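Local coordinates for ABC transporter, solute-binding protein (Staphylococcus aureus, PDB 6LKK) that binds glucose 6-phosphate as an extracellular solute-binding protein and takes part in signal transmission through a two-component system, at residues I218-N223 with K229-V234. Sequence-based numbering, arbitrary orientation.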
loop_
_atom_site.group_PDB
_atom_site.type_symbol
_atom_site.label_atom_id
_atom_site.label_comp_id
_atom_site.label_asym_id
_atom_site.label_seq_id
_atom_site.Cartn_x
_atom_site.Cartn_y
_atom_site.Cartn_z
ATOM N N ILE A 218 -6.368 -6.906 6.032
ATOM C CA ILE A 218 -6.532 -6.783 7.476
ATOM C C ILE A 218 -6.423 -8.172 8.086
ATOM O O ILE A 218 -6.993 -9.135 7.560
ATOM C CB ILE A 218 -7.885 -6.148 7.858
ATOM C CG1 ILE A 218 -7.973 -4.714 7.351
ATOM C CG2 ILE A 218 -8.080 -6.168 9.371
ATOM C CD1 ILE A 218 -9.378 -4.153 7.385
ATOM N N ALA A 219 -5.718 -8.272 9.211
ATOM C CA ALA A 219 -5.500 -9.549 9.873
ATOM C C ALA A 219 -5.581 -9.378 11.384
ATOM O O ALA A 219 -5.243 -8.322 11.928
ATOM C CB ALA A 219 -4.141 -10.152 9.497
ATOM N N LEU A 220 -6.037 -10.435 12.055
ATOM C CA LEU A 220 -6.039 -10.502 13.510
ATOM C C LEU A 220 -4.706 -11.059 13.996
ATOM O O LEU A 220 -4.242 -12.094 13.505
ATOM C CB LEU A 220 -7.192 -11.377 14.011
ATOM C CG LEU A 220 -8.621 -10.940 13.673
ATOM C CD1 LEU A 220 -9.623 -11.859 14.353
ATOM C CD2 LEU A 220 -8.873 -9.497 14.078
ATOM N N VAL A 221 -4.100 -10.375 14.959
ATOM C CA VAL A 221 -2.789 -10.741 15.483
ATOM C C VAL A 221 -2.961 -11.743 16.613
ATOM O O VAL A 221 -3.807 -11.568 17.499
ATOM C CB VAL A 221 -2.032 -9.490 15.965
ATOM C CG1 VAL A 221 -0.700 -9.870 16.605
ATOM C CG2 VAL A 221 -1.811 -8.530 14.808
ATOM N N LYS A 222 -2.144 -12.793 16.598
ATOM C CA LYS A 222 -2.184 -13.797 17.653
ATOM C C LYS A 222 -1.516 -13.237 18.902
ATOM O O LYS A 222 -0.333 -12.875 18.871
ATOM C CB LYS A 222 -1.497 -15.083 17.202
ATOM C CG LYS A 222 -1.655 -16.224 18.195
ATOM C CD LYS A 222 -0.914 -17.477 17.757
ATOM C CE LYS A 222 -1.631 -18.183 16.617
ATOM N NZ LYS A 222 -0.823 -19.303 16.062
ATOM N N ASN A 223 -2.269 -13.159 19.996
ATOM C CA ASN A 223 -1.754 -12.620 21.245
ATOM C C ASN A 223 -2.413 -13.360 22.402
ATOM O O ASN A 223 -3.284 -14.212 22.209
ATOM C CB ASN A 223 -1.985 -11.108 21.330
ATOM C CG ASN A 223 -3.446 -10.728 21.186
ATOM O OD1 ASN A 223 -4.337 -11.550 21.385
ATOM N ND2 ASN A 223 -3.696 -9.471 20.838
ATOM N N LYS A 229 -13.281 -6.655 21.041
ATOM C CA LYS A 229 -13.917 -5.813 20.037
ATOM C C LYS A 229 -13.164 -5.789 18.712
ATOM O O LYS A 229 -13.552 -5.039 17.809
ATOM C CB LYS A 229 -14.062 -4.384 20.568
ATOM C CG LYS A 229 -15.214 -4.213 21.541
ATOM C CD LYS A 229 -16.528 -4.095 20.789
ATOM C CE LYS A 229 -17.721 -4.468 21.653
ATOM N NZ LYS A 229 -18.908 -4.769 20.806
ATOM N N ARG A 230 -12.111 -6.595 18.561
ATOM C CA ARG A 230 -11.305 -6.494 17.349
ATOM C C ARG A 230 -12.037 -7.046 16.134
ATOM O O ARG A 230 -11.833 -6.552 15.021
ATOM C CB ARG A 230 -9.961 -7.200 17.533
ATOM C CG ARG A 230 -10.010 -8.707 17.708
ATOM C CD ARG A 230 -8.592 -9.221 17.889
ATOM N NE ARG A 230 -8.494 -10.675 17.935
ATOM C CZ ARG A 230 -7.341 -11.333 18.019
ATOM N NH1 ARG A 230 -6.195 -10.665 18.065
ATOM N NH2 ARG A 230 -7.330 -12.656 18.059
ATOM N N LYS A 231 -12.894 -8.053 16.312
ATOM C CA LYS A 231 -13.674 -8.526 15.174
ATOM C C LYS A 231 -14.720 -7.501 14.758
ATOM O O LYS A 231 -15.017 -7.370 13.564
ATOM C CB LYS A 231 -14.322 -9.873 15.495
ATOM C CG LYS A 231 -13.339 -11.020 15.386
ATOM C CD LYS A 231 -13.947 -12.361 15.743
ATOM C CE LYS A 231 -12.890 -13.452 15.652
ATOM N NZ LYS A 231 -13.398 -14.795 16.045
ATOM N N LYS A 232 -15.271 -6.749 15.715
ATOM C CA LYS A 232 -16.150 -5.643 15.353
ATOM C C LYS A 232 -15.388 -4.585 14.566
ATOM O O LYS A 232 -15.935 -3.981 13.636
ATOM C CB LYS A 232 -16.781 -5.035 16.607
ATOM C CG LYS A 232 -17.586 -3.756 16.378
ATOM C CD LYS A 232 -18.779 -3.963 15.460
ATOM C CE LYS A 232 -18.874 -2.856 14.421
ATOM N NZ LYS A 232 -20.019 -3.047 13.489
ATOM N N LEU A 233 -14.119 -4.356 14.911
ATOM C CA LEU A 233 -13.324 -3.374 14.178
ATOM C C LEU A 233 -13.105 -3.819 12.736
ATOM O O LEU A 233 -13.248 -3.024 11.800
ATOM C CB LEU A 233 -11.983 -3.139 14.882
ATOM C CG LEU A 233 -11.023 -2.177 14.169
ATOM C CD1 LEU A 233 -11.646 -0.797 13.999
ATOM C CD2 LEU A 233 -9.706 -2.071 14.921
ATOM N N VAL A 234 -12.745 -5.088 12.534
ATOM C CA VAL A 234 -12.560 -5.583 11.172
ATOM C C VAL A 234 -13.863 -5.473 10.390
ATOM O O VAL A 234 -13.876 -5.035 9.233
ATOM C CB VAL A 234 -12.025 -7.027 11.191
ATOM C CG1 VAL A 234 -11.892 -7.567 9.773
ATOM C CG2 VAL A 234 -10.678 -7.091 11.896
HETATM O O HOH W 1 -5.225 -13.894 19.640
#
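Strand 213-221 and helix 230-237 meet in a buried strand-to-helix packing contact on the mixed sheet, where the strand pairs with strands 54-56, 70-71 and 92-105, and one arginine reaches back from the first turn of the helix to the carbonyl of Val221. A short loop turns the chain back, and the axes of residues 218-221 and 230-234 run antiparallel, 175° apart. Leu220 lies at the centre. Its CD2 packs against Val234 CG2 at 3.7 Å and also meets Arg230 CD. The CD1 branch touches the aliphatic chain of Lys231, which crosses Leu220 at about a right angle. Val234 CG2 also touches Ile218 CG2 at 3.7 Å, the two side chains passing in opposite directions. This antiparallel strand-loop-helix connection belongs to the alpha/beta fold of the periplasmic binding protein clan; Val54 of strand 54-56 touches Ile218, Leu220 and Arg230, and the glucose 6-phosphate ligand of this protein lies about 9 Å from the Ile218 side chain. Arg230, extended from CG to NE, crosses Leu220 at a slant, with Leu220 CB 4.0 Å above the centre of one guanidinium face. At the edge, Arg230 NH1 donates to Val221 O over 2.6 Å, with an N-H...O angle of 151° and the donor tilted from the carbonyl plane. Arg230 NH2 gives a hydrogen bond to a water, 2.9 Å away, that also accepts from the backbone N of Asn223, so direct and water-mediated bonds hold the group's two terminal nitrogens. The Asn223 amide is nearly parallel to the guanidinium (planes 14° apart), while Asn223 ND2 is bonded to Gly52 O and Asp53 OD1.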